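Local coordinates for major capsid protein (Paramecium bursaria Chlorella virus 1, PDB 5TIP) that forms glycosylated trimers that self-assemble into the icosahedral capsid of the virus, which has pseudo T=169 symmetry, at residues R113-A117 with L118-N122; T132-V135 with N136-V140; T212-R215 with T216-A219; T367-F370 with S371-D374. All blocks are in the same frame, centred on the assembly; numbering follows the deposited sequence.

Contact 1 of 4, residues R113-A117 with L118-N122; sequences RTYDA and LFRMN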
loop_
_atom_site.group_PDB
_atom_site.type_symbol
_atom_site.label_atom_id
_atom_site.label_comp_id
_atom_site.label_asym_id
_atom_site.label_seq_id
_atom_site.Cartn_x
_atom_site.Cartn_y
_atom_site.Cartn_z
ATOM N N ARG A 113 -4.218 12.824 15.304
ATOM C CA ARG A 113 -2.834 12.949 14.864
ATOM C C ARG A 113 -2.057 11.665 15.132
ATOM O O ARG A 113 -1.250 11.236 14.300
ATOM C CB ARG A 113 -2.166 14.135 15.560
ATOM C CG ARG A 113 -0.779 14.485 15.031
ATOM C CD ARG A 113 -0.838 15.498 13.892
ATOM N NE ARG A 113 -1.664 15.031 12.783
ATOM C CZ ARG A 113 -1.234 14.220 11.824
ATOM N NH1 ARG A 113 0.020 13.786 11.833
ATOM N NH2 ARG A 113 -2.055 13.839 10.857
ATOM N N THR A 114 -2.290 11.041 16.292
ATOM C CA THR A 114 -1.595 9.802 16.626
ATOM C C THR A 114 -2.089 8.641 15.770
ATOM O O THR A 114 -1.287 7.824 15.299
ATOM C CB THR A 114 -1.779 9.486 18.112
ATOM O OG1 THR A 114 -1.190 10.529 18.897
ATOM C CG2 THR A 114 -1.123 8.158 18.471
ATOM N N TYR A 115 -3.404 8.556 15.554
ATOM C CA TYR A 115 -3.950 7.500 14.707
ATOM C C TYR A 115 -3.412 7.602 13.286
ATOM O O TYR A 115 -3.102 6.584 12.657
ATOM C CB TYR A 115 -5.477 7.567 14.710
ATOM C CG TYR A 115 -6.142 6.604 13.755
ATOM C CD1 TYR A 115 -6.427 5.303 14.139
ATOM C CD2 TYR A 115 -6.488 6.998 12.469
ATOM C CE1 TYR A 115 -7.033 4.420 13.270
ATOM C CE2 TYR A 115 -7.095 6.122 11.593
ATOM C CZ TYR A 115 -7.366 4.834 11.999
ATOM O OH TYR A 115 -7.973 3.952 11.133
ATOM N N ASP A 116 -3.298 8.824 12.764
ATOM C CA ASP A 116 -2.794 9.006 11.407
ATOM C C ASP A 116 -1.335 8.581 11.296
ATOM O O ASP A 116 -0.925 8.007 10.280
ATOM C CB ASP A 116 -2.968 10.466 10.984
ATOM C CG ASP A 116 -2.594 10.704 9.535
ATOM O OD1 ASP A 116 -3.197 10.062 8.650
ATOM O OD2 ASP A 116 -1.699 11.536 9.279
ATOM N N ALA A 117 -0.538 8.847 12.333
ATOM C CA ALA A 117 0.880 8.506 12.285
ATOM C C ALA A 117 1.112 7.003 12.371
ATOM O O ALA A 117 2.125 6.506 11.867
ATOM C CB ALA A 117 1.627 9.216 13.414
ATOM N N LEU A 118 0.197 6.266 12.995
ATOM C CA LEU A 118 0.381 4.838 13.220
ATOM C C LEU A 118 -0.370 3.958 12.229
ATOM O O LEU A 118 0.196 2.980 11.733
ATOM C CB LEU A 118 -0.050 4.467 14.644
ATOM C CG LEU A 118 0.944 4.731 15.775
ATOM C CD1 LEU A 118 0.284 4.471 17.115
ATOM C CD2 LEU A 118 2.184 3.864 15.615
ATOM N N PHE A 119 -1.629 4.272 11.927
ATOM C CA PHE A 119 -2.505 3.332 11.242
ATOM C C PHE A 119 -2.904 3.761 9.836
ATOM O O PHE A 119 -3.573 2.990 9.139
ATOM C CB PHE A 119 -3.753 3.081 12.093
ATOM C CG PHE A 119 -3.445 2.468 13.426
ATOM C CD1 PHE A 119 -3.130 1.123 13.524
ATOM C CD2 PHE A 119 -3.442 3.238 14.577
ATOM C CE1 PHE A 119 -2.833 0.555 14.745
ATOM C CE2 PHE A 119 -3.146 2.675 15.802
ATOM C CZ PHE A 119 -2.839 1.332 15.886
ATOM N N ARG A 120 -2.529 4.955 9.399
ATOM C CA ARG A 120 -2.635 5.306 7.992
ATOM C C ARG A 120 -1.260 5.226 7.343
ATOM O O ARG A 120 -0.227 5.329 8.008
ATOM C CB ARG A 120 -3.237 6.700 7.807
ATOM C CG ARG A 120 -4.751 6.726 7.952
ATOM C CD ARG A 120 -5.356 7.968 7.317
ATOM N NE ARG A 120 -6.753 8.143 7.701
ATOM C CZ ARG A 120 -7.149 8.758 8.811
ATOM N NH1 ARG A 120 -6.251 9.260 9.647
ATOM N NH2 ARG A 120 -8.440 8.870 9.086
ATOM N N MET A 121 -1.259 5.032 6.028
ATOM C CA MET A 121 -0.008 4.836 5.313
ATOM C C MET A 121 -0.224 5.097 3.833
ATOM O O MET A 121 -1.355 5.085 3.337
ATOM C CB MET A 121 0.538 3.419 5.518
ATOM C CG MET A 121 -0.354 2.337 4.929
ATOM S SD MET A 121 0.202 0.660 5.290
ATOM C CE MET A 121 -0.076 0.580 7.057
ATOM N N ASN A 122 0.883 5.343 3.144
ATOM C CA ASN A 122 0.963 5.319 1.673
ATOM C C ASN A 122 0.072 6.433 1.112
ATOM O O ASN A 122 -0.020 7.511 1.720
ATOM C CB ASN A 122 0.633 3.924 1.189
ATOM C CG ASN A 122 1.594 2.886 1.720
ATOM O OD1 ASN A 122 2.780 3.161 1.896
ATOM N ND2 ASN A 122 1.091 1.685 1.980
HETATM O O HOH W 1 -6.921 3.513 8.331
#

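Contact 2 of 4, residues T132-V135 with N136-V140; sequences TDWV and NNELV. With GLA (alpha-D-galactopyranose), chain G; FUC (alpha-L-fucopyranose), chain F; XYP (beta-D-xylopyranose), chain B.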
loop_
_atom_site.group_PDB
_atom_site.type_symbol
_atom_site.label_atom_id
_atom_site.label_comp_id
_atom_site.label_asym_id
_atom_site.label_seq_id
_atom_site.Cartn_x
_atom_site.Cartn_y
_atom_site.Cartn_z
ATOM N N THR A 132 -7.336 17.594 4.942
ATOM C CA THR A 132 -7.236 18.319 6.202
ATOM C C THR A 132 -6.160 19.399 6.204
ATOM O O THR A 132 -5.887 19.973 7.263
ATOM C CB THR A 132 -6.976 17.348 7.362
ATOM O OG1 THR A 132 -5.784 16.599 7.101
ATOM C CG2 THR A 132 -8.144 16.390 7.539
ATOM N N ASP A 133 -5.544 19.700 5.062
ATOM C CA ASP A 133 -4.441 20.652 5.052
ATOM C C ASP A 133 -4.238 21.177 3.637
ATOM O O ASP A 133 -4.738 20.609 2.664
ATOM C CB ASP A 133 -3.153 20.006 5.578
ATOM C CG ASP A 133 -2.120 21.026 6.010
ATOM O OD1 ASP A 133 -2.344 22.234 5.793
ATOM O OD2 ASP A 133 -1.081 20.619 6.571
ATOM N N TRP A 134 -3.499 22.282 3.543
ATOM C CA TRP A 134 -3.011 22.787 2.266
ATOM C C TRP A 134 -1.701 22.086 1.926
ATOM O O TRP A 134 -0.762 22.098 2.727
ATOM C CB TRP A 134 -2.798 24.302 2.316
ATOM C CG TRP A 134 -4.060 25.112 2.286
ATOM C CD1 TRP A 134 -4.759 25.495 1.180
ATOM C CD2 TRP A 134 -4.759 25.658 3.411
ATOM N NE1 TRP A 134 -5.855 26.237 1.545
ATOM C CE2 TRP A 134 -5.878 26.352 2.910
ATOM C CE3 TRP A 134 -4.552 25.623 4.793
ATOM C CZ2 TRP A 134 -6.785 27.004 3.741
ATOM C CZ3 TRP A 134 -5.453 26.272 5.616
ATOM C CH2 TRP A 134 -6.557 26.953 5.087
ATOM N N VAL A 135 -1.637 21.479 0.741
ATOM C CA VAL A 135 -0.487 20.657 0.380
ATOM C C VAL A 135 0.080 21.067 -0.974
ATOM O O VAL A 135 0.900 20.348 -1.553
ATOM C CB VAL A 135 -0.863 19.164 0.367
ATOM C CG1 VAL A 135 -1.285 18.705 1.749
ATOM C CG2 VAL A 135 -1.967 18.905 -0.646
ATOM N N ASN A 136 -0.349 22.218 -1.491
ATOM C CA ASN A 136 0.073 22.677 -2.808
ATOM C C ASN A 136 0.690 24.073 -2.763
ATOM O O ASN A 136 0.564 24.844 -3.719
ATOM C CB ASN A 136 -1.095 22.625 -3.792
ATOM C CG ASN A 136 -1.569 21.207 -4.049
ATOM O OD1 ASN A 136 -2.588 20.774 -3.512
ATOM N ND2 ASN A 136 -0.819 20.471 -4.860
ATOM N N ASN A 137 1.349 24.409 -1.652
ATOM C CA ASN A 137 2.111 25.653 -1.519
ATOM C C ASN A 137 1.221 26.886 -1.667
ATOM O O ASN A 137 1.619 27.892 -2.258
ATOM C CB ASN A 137 3.265 25.698 -2.524
ATOM C CG ASN A 137 4.101 24.434 -2.509
ATOM O OD1 ASN A 137 4.237 23.778 -1.477
ATOM N ND2 ASN A 137 4.662 24.084 -3.661
ATOM N N GLU A 138 0.007 26.811 -1.130
ATOM C CA GLU A 138 -0.924 27.923 -1.248
ATOM C C GLU A 138 -0.449 29.120 -0.424
ATOM O O GLU A 138 0.291 28.984 0.555
ATOM C CB GLU A 138 -2.326 27.502 -0.807
ATOM C CG GLU A 138 -3.025 26.533 -1.755
ATOM C CD GLU A 138 -2.696 25.079 -1.469
ATOM O OE1 GLU A 138 -1.671 24.812 -0.806
ATOM O OE2 GLU A 138 -3.466 24.199 -1.904
ATOM N N LEU A 139 -0.892 30.305 -0.833
ATOM C CA LEU A 139 -0.456 31.558 -0.238
ATOM C C LEU A 139 -1.546 32.131 0.664
ATOM O O LEU A 139 -2.603 31.531 0.870
ATOM C CB LEU A 139 -0.063 32.559 -1.325
ATOM C CG LEU A 139 1.009 32.097 -2.312
ATOM C CD1 LEU A 139 1.147 33.093 -3.451
ATOM C CD2 LEU A 139 2.337 31.908 -1.599
ATOM N N VAL A 140 -1.270 33.319 1.211
ATOM C CA VAL A 140 -2.222 33.989 2.087
ATOM C C VAL A 140 -3.541 34.191 1.357
ATOM O O VAL A 140 -3.572 34.523 0.165
ATOM C CB VAL A 140 -1.650 35.331 2.574
ATOM C CG1 VAL A 140 -2.608 36.003 3.548
ATOM C CG2 VAL A 140 -0.289 35.130 3.214
HETATM C C1 GLA G . -3.601 39.187 -3.150
HETATM C C2 GLA G . -2.429 38.231 -3.279
HETATM C C3 GLA G . -2.977 36.823 -3.478
HETATM C C4 GLA G . -3.840 36.472 -2.280
HETATM C C5 GLA G . -4.970 37.482 -2.134
HETATM C C6 GLA G . -5.834 37.194 -0.910
HETATM O O2 GLA G . -1.658 38.636 -4.413
HETATM O O3 GLA G . -1.927 35.858 -3.595
HETATM O O4 GLA G . -3.019 36.511 -1.110
HETATM O O5 GLA G . -4.428 38.803 -2.045
HETATM O O6 GLA G . -7.026 37.989 -0.946
HETATM C C1 FUC F . 8.058 26.158 2.448
HETATM C C2 FUC F . 8.827 27.466 2.537
HETATM C C3 FUC F . 9.458 27.752 1.180
HETATM C C4 FUC F . 8.365 27.806 0.119
HETATM C C5 FUC F . 7.568 26.506 0.159
HETATM C C6 FUC F . 6.436 26.523 -0.859
HETATM O O2 FUC F . 9.834 27.374 3.549
HETATM O O3 FUC F . 10.201 28.975 1.212
HETATM O O4 FUC F . 7.518 28.932 0.380
HETATM O O5 FUC F . 7.034 26.318 1.469
HETATM C C1 XYP B . 7.376 29.765 -0.748
HETATM C C2 XYP B . 6.378 30.795 -0.235
HETATM C C3 XYP B . 6.313 31.985 -1.184
HETATM C C4 XYP B . 7.714 32.519 -1.459
HETATM C C5 XYP B . 8.649 31.389 -1.872
HETATM O O2 XYP B . 5.081 30.199 -0.121
HETATM O O3 XYP B . 5.510 33.019 -0.604
HETATM O O4 XYP B . 7.658 33.505 -2.497
HETATM O O5 XYP B . 8.652 30.390 -0.854
HETATM O O HOH W 2 1.400 23.663 1.043
HETATM O O HOH W 3 -3.678 21.824 -0.956
HETATM O O HOH W 4 3.472 20.652 -2.467
#

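Contact 3 of 4, residues T212-R215 with T216-A219; sequences TQER and TRFA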
loop_
_atom_site.group_PDB
_atom_site.type_symbol
_atom_site.label_atom_id
_atom_site.label_comp_id
_atom_site.label_asym_id
_atom_site.label_seq_id
_atom_site.Cartn_x
_atom_site.Cartn_y
_atom_site.Cartn_z
ATOM N N THR A 212 -37.086 -4.834 2.974
ATOM C CA THR A 212 -38.178 -5.051 3.920
ATOM C C THR A 212 -37.829 -6.107 4.964
ATOM O O THR A 212 -38.047 -5.903 6.164
ATOM C CB THR A 212 -39.446 -5.450 3.165
ATOM O OG1 THR A 212 -39.739 -4.463 2.170
ATOM C CG2 THR A 212 -40.624 -5.565 4.122
ATOM N N GLN A 213 -37.290 -7.247 4.528
ATOM C CA GLN A 213 -37.037 -8.347 5.457
ATOM C C GLN A 213 -35.966 -7.982 6.476
ATOM O O GLN A 213 -36.171 -8.123 7.687
ATOM C CB GLN A 213 -36.647 -9.614 4.697
ATOM C CG GLN A 213 -37.804 -10.314 4.007
ATOM C CD GLN A 213 -37.418 -11.692 3.509
ATOM O OE1 GLN A 213 -36.240 -12.047 3.497
ATOM N NE2 GLN A 213 -38.408 -12.481 3.108
ATOM N N GLU A 214 -34.813 -7.504 6.002
ATOM C CA GLU A 214 -33.739 -7.144 6.919
ATOM C C GLU A 214 -34.132 -5.951 7.779
ATOM O O GLU A 214 -33.603 -5.785 8.884
ATOM C CB GLU A 214 -32.464 -6.849 6.131
ATOM C CG GLU A 214 -31.188 -6.918 6.944
ATOM C CD GLU A 214 -29.962 -6.591 6.117
ATOM O OE1 GLU A 214 -30.115 -5.963 5.046
ATOM O OE2 GLU A 214 -28.848 -6.966 6.535
ATOM N N ARG A 215 -35.057 -5.116 7.294
ATOM C CA ARG A 215 -35.562 -4.014 8.104
ATOM C C ARG A 215 -36.360 -4.531 9.296
ATOM O O ARG A 215 -36.282 -3.971 10.395
ATOM C CB ARG A 215 -36.423 -3.088 7.244
ATOM C CG ARG A 215 -36.324 -1.628 7.616
ATOM C CD ARG A 215 -37.198 -0.761 6.732
ATOM N NE ARG A 215 -37.187 0.631 7.171
ATOM C CZ ARG A 215 -38.006 1.126 8.094
ATOM N NH1 ARG A 215 -38.904 0.343 8.675
ATOM N NH2 ARG A 215 -37.930 2.406 8.436
ATOM N N THR A 216 -37.132 -5.603 9.094
ATOM C CA THR A 216 -37.902 -6.190 10.184
ATOM C C THR A 216 -36.991 -6.866 11.199
ATOM O O THR A 216 -37.261 -6.822 12.405
ATOM C CB THR A 216 -38.923 -7.188 9.626
ATOM O OG1 THR A 216 -39.876 -6.494 8.810
ATOM C CG2 THR A 216 -39.661 -7.909 10.747
ATOM N N ARG A 217 -35.892 -7.457 10.736
ATOM C CA ARG A 217 -34.992 -8.154 11.644
ATOM C C ARG A 217 -34.245 -7.188 12.549
ATOM O O ARG A 217 -34.073 -7.454 13.744
ATOM C CB ARG A 217 -33.990 -8.965 10.835
ATOM C CG ARG A 217 -34.546 -10.137 10.072
ATOM C CD ARG A 217 -33.402 -10.808 9.337
ATOM N NE ARG A 217 -32.381 -11.274 10.272
ATOM C CZ ARG A 217 -31.226 -10.647 10.480
ATOM N NH1 ARG A 217 -30.946 -9.535 9.814
ATOM N NH2 ARG A 217 -30.348 -11.141 11.343
ATOM N N PHE A 218 -33.788 -6.063 11.998
ATOM C CA PHE A 218 -33.062 -5.088 12.806
ATOM C C PHE A 218 -33.957 -4.426 13.844
ATOM O O PHE A 218 -33.486 -4.071 14.929
ATOM C CB PHE A 218 -32.421 -4.037 11.902
ATOM C CG PHE A 218 -31.035 -4.395 11.459
ATOM C CD1 PHE A 218 -29.934 -4.032 12.217
ATOM C CD2 PHE A 218 -30.833 -5.101 10.287
ATOM C CE1 PHE A 218 -28.655 -4.366 11.811
ATOM C CE2 PHE A 218 -29.558 -5.437 9.874
ATOM C CZ PHE A 218 -28.468 -5.069 10.636
ATOM N N ALA A 219 -35.241 -4.260 13.540
ATOM C CA ALA A 219 -36.154 -3.575 14.443
ATOM C C ALA A 219 -36.765 -4.496 15.485
ATOM O O ALA A 219 -37.372 -4.004 16.443
ATOM C CB ALA A 219 -37.274 -2.899 13.648
#

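Contact 4 of 4, residues T367-F370 with S371-D374; sequences TCNF and SRID. With HG (mercury (II) ion), chain T.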
loop_
_atom_site.group_PDB
_atom_site.type_symbol
_atom_site.label_atom_id
_atom_site.label_comp_id
_atom_site.label_asym_id
_atom_site.label_seq_id
_atom_site.Cartn_x
_atom_site.Cartn_y
_atom_site.Cartn_z
ATOM N N THR A 367 -5.648 -9.484 23.303
ATOM C CA THR A 367 -5.934 -8.333 24.143
ATOM C C THR A 367 -5.311 -8.548 25.511
ATOM O O THR A 367 -4.877 -9.649 25.860
ATOM C CB THR A 367 -7.443 -8.087 24.297
ATOM O OG1 THR A 367 -8.061 -9.238 24.887
ATOM C CG2 THR A 367 -8.096 -7.789 22.953
ATOM N N CYS A 368 -5.258 -7.469 26.286
ATOM C CA CYS A 368 -4.905 -7.536 27.694
ATOM C C CYS A 368 -6.001 -6.862 28.500
ATOM O O CYS A 368 -6.360 -5.713 28.223
ATOM C CB CYS A 368 -3.564 -6.864 27.971
ATOM S SG CYS A 368 -3.219 -6.749 29.724
ATOM N N ASN A 369 -6.530 -7.572 29.493
ATOM C CA ASN A 369 -7.635 -7.067 30.302
ATOM C C ASN A 369 -7.056 -6.207 31.417
ATOM O O ASN A 369 -6.586 -6.718 32.435
ATOM C CB ASN A 369 -8.466 -8.220 30.852
ATOM C CG ASN A 369 -9.836 -7.776 31.318
ATOM O OD1 ASN A 369 -10.052 -6.604 31.621
ATOM N ND2 ASN A 369 -10.775 -8.713 31.369
ATOM N N PHE A 370 -7.093 -4.887 31.224
ATOM C CA PHE A 370 -6.621 -3.958 32.243
ATOM C C PHE A 370 -7.576 -3.835 33.421
ATOM O O PHE A 370 -7.196 -3.245 34.439
ATOM C CB PHE A 370 -6.382 -2.580 31.629
ATOM C CG PHE A 370 -5.049 -2.438 30.961
ATOM C CD1 PHE A 370 -4.841 -2.938 29.689
ATOM C CD2 PHE A 370 -4.001 -1.803 31.606
ATOM C CE1 PHE A 370 -3.613 -2.806 29.071
ATOM C CE2 PHE A 370 -2.770 -1.668 30.993
ATOM C CZ PHE A 370 -2.577 -2.171 29.723
ATOM N N SER A 371 -8.796 -4.365 33.313
ATOM C CA SER A 371 -9.708 -4.362 34.451
ATOM C C SER A 371 -9.307 -5.369 35.519
ATOM O O SER A 371 -9.805 -5.286 36.647
ATOM C CB SER A 371 -11.136 -4.656 33.989
ATOM O OG SER A 371 -11.599 -3.675 33.077
ATOM N N ARG A 372 -8.434 -6.320 35.193
ATOM C CA ARG A 372 -7.972 -7.316 36.151
ATOM C C ARG A 372 -6.546 -7.066 36.624
ATOM O O ARG A 372 -5.953 -7.941 37.264
ATOM C CB ARG A 372 -8.099 -8.722 35.567
ATOM C CG ARG A 372 -9.507 -9.050 35.126
ATOM C CD ARG A 372 -10.457 -8.868 36.295
ATOM N NE ARG A 372 -10.128 -9.732 37.423
ATOM C CZ ARG A 372 -10.538 -9.506 38.667
ATOM N NH1 ARG A 372 -11.284 -8.443 38.936
ATOM N NH2 ARG A 372 -10.196 -10.335 39.644
ATOM N N ILE A 373 -5.982 -5.901 36.326
ATOM C CA ILE A 373 -4.619 -5.559 36.713
ATOM C C ILE A 373 -4.695 -4.405 37.699
ATOM O O ILE A 373 -5.205 -3.327 37.369
ATOM C CB ILE A 373 -3.755 -5.190 35.498
ATOM C CG1 ILE A 373 -3.799 -6.310 34.457
ATOM C CG2 ILE A 373 -2.328 -4.903 35.933
ATOM C CD1 ILE A 373 -3.101 -5.963 33.170
ATOM N N ASP A 374 -4.189 -4.633 38.914
ATOM C CA ASP A 374 -4.235 -3.593 39.935
ATOM C C ASP A 374 -3.237 -2.481 39.639
ATOM O O ASP A 374 -3.563 -1.297 39.779
ATOM C CB ASP A 374 -3.969 -4.201 41.312
ATOM C CG ASP A 374 -5.136 -5.021 41.823
ATOM O OD1 ASP A 374 -6.279 -4.762 41.391
ATOM O OD2 ASP A 374 -4.913 -5.923 42.657
HETATM HG HG HG T . -1.004 -5.638 30.251
HETATM O O HOH W 5 -5.240 -1.833 35.127
#

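Contact 1 of 4, residues R113-A117 with L118-N122
Toward the C-terminal part of helix 109-119, Phe119 N gives a nearly straight hydrogen bond to Tyr115 O (2.8 Å, 163°), whereas Leu118 N divides itself between Thr114 O and Tyr115 O in two weak bonds. The same four-residue step brings the side chains of Tyr115 and Phe119 together. Phe119 CB sits over one face of the tyrosine ring, 4.1 Å from its centroid, in a CH-pi contact, and Phe119 CD2 comes to 3.7 Å from Tyr115 CD1. The two rings meet obliquely, their planes 32° apart. A water held by Tyr115 OH reaches back weakly to Phe119 O.

The far edge of the tyrosine belongs to Arg120. Its guanidinium stands almost perpendicular to the ring, presenting a face to the ring edge, with CE2 of Tyr115 3.8 Å from CZ of Arg120. Asp116 ties up both arginines nearby: its CG lies anti to the backbone N (chi1 -174°), which swings the carboxylate between them. OD2 takes a 2.8 Å salt bridge from Arg113 NH2, while OD1 takes a longer, weak one from Arg120 NH1 (3.3 Å). Each arginine has further partners: Arg113 NE pairs with Glu89, and Arg120 NH2 reaches Tyr339 OH of the third subunit.

Thr114 packs on strand 257-266, Leu118 on that strand and on 350-354. Arg113, Asp116 and Arg120 form a salt-bridge network along the helix, here one that packs the N-terminal jelly roll against the C-terminal one.

Contact 2 of 4, residues T132-V135 with N136-V140
Trp134 meets Glu138 in the loop that leads from helix 122-132 to strand 143-149 of the N-terminal jelly roll, a turn held by a carboxylate folded back on the chain. The indole offers its edge: Trp134 CD1 is 3.4 Å from Glu138 CD, and the planes of ring and carboxylate stand 72° apart. The indole also has a cation-pi contact with Lys77 and an edge-to-face one with Phe146. The glutamate gets there by a turn about its CB-CG bond (chi2 87°), which brings OE1 back to accept from Asn136 N (3.0 Å) on the syn side, 28° out of the carboxylate plane.

Next along the chain, Val135 relies on water. Its N donates to a water 2.7 Å away that also gives hydrogen bonds to Glu138 OE2 and Asn136 OD1, tying three residues of the turn together. A second water bonds Val135 O and, weakly, Asn137 OD1. Val135 CG2 packs against Asn136 OD1 at 3.5 Å.

Beyond the turn the loop meets carbohydrate. Asn137 and Leu139 belong to a glycan pocket, and Leu139 also packs on Leu396 of the third subunit. Leu139 CD2 lies 3.5 Å from O3 of a xylose that is linked to O4 of a fucose. That fucose places its methyl carbon C6 3.5 Å from Asn137 CG.

Contact 3 of 4, residues T212-R215 with T216-A219
Thr212 O receives two donors from Thr216, and this pair begins the i to i+4 backbone bonds of helix 212-220. Thr216 N comes to 3.1 Å and Thr216 OG1 to 3.3 Å from that oxygen, approaching from opposite faces of the carbonyl plane. The hydroxyl can do this because it lies beside the backbone N, anti to the carbonyl carbon (chi1 -64°), and so points back down the helix. The following bonds keep the same spacing. Arg217 N donates to Gln213 O, and Phe218 N meets Glu214 O at 3.1 Å with a fairly straight N-H (160°). Ala219 N reaches Arg215 O only weakly.

The nonpolar part of the contact lies between Glu214 and Phe218, which run side by side and point the same way. Glu214 CG is 3.7 Å from Phe218 CE2, and the ring edge is also turned to the glutamate's own carbonyl, with CD2 of Phe218 3.2 Å from O of Glu214. Phe218 packs further on Phe26 of the second subunit.

Among the charged groups, Arg217 brings a guanidinium edge alongside the glutamate chain, NH1 lying 3.9 Å from Glu214 CG. Its charge does not meet the carboxylate directly: Arg217 NH1 and Glu214 OE2 stay 4.7 Å apart. Instead, OE1 is bonded to Thr34 of the same chain and OE2 to Thr24 of the second subunit, and Arg215 pairs with Asp64. The extended Glu214 thus spends its methylene on the neighbouring ring, one oxygen on its own chain and the other on the subunit interface, while the nearby arginine probably adds a mild electrostatic attraction.

Contact 4 of 4, residues T367-F370 with S371-D374
Ser371 N donates to Asn369 OD1 at 3.1 Å, closing an Asx turn where strand 368-369 of the C-terminal jelly roll gives way to the loop before strand 376-387. The donor stands 29° out of the plane of the side-chain carbonyl. Asn369 CG lies anti to its own N (chi1 -162°), which lets the amide curl forward over the turn; Ser371 CB also comes close to that oxygen. Two overlapping beta turns continue the bend, each with a weak bond: Arg372 N to Asn369 O at 3.3 Å, and Ile373 N to Phe370 O at 3.5 Å.

Ser371 OG is held within its own chain by Asn436 O and His256 N, whereas Asn369 ND2 gives a weak bond to Asp14 of the third subunit. Arg372 lays the start of its chain beside the asparagine amide, pointing the same way, and then bends off at chi2 and chi3; it also packs on Tyr10 of the third subunit.

Ile373 points back toward the strand, its CG1 3.5 Å from Asn369 O and its CD1 3.5 Å from Cys368 SG. The cysteine binds a mercury ion, probably a heavy atom introduced for the crystallography and no part of the natural capsid. Phe370 and Ile373 both approach the ion. CZ of Phe370 is 3.8 Å from the mercury, and CD1 of Ile373 is 3.6 Å from it. The bond from Cys368 SG to the mercury measures 2.5 Å.

The four contacts follow one another along the chain, each a local turn or helix segment. Contacts 1 and 2 fall in the N-terminal half of the double jelly roll, flanking helix 122-132, with centres about 20 Å apart. Contacts 3 and 4 belong to the C-terminal half and lie about 38 Å apart, on helix 212-220 and at the end of strand 368-369. Contact 1 is the central one, about 6 Å from the centre of the chain; contacts 2 and 4 sit on opposite sides of that centre, about 44 Å apart. Contacts 1, 2 and 4 touch the third subunit, while contacts 1 and 3 touch the second, so all four lie where subunits of the trimer meet.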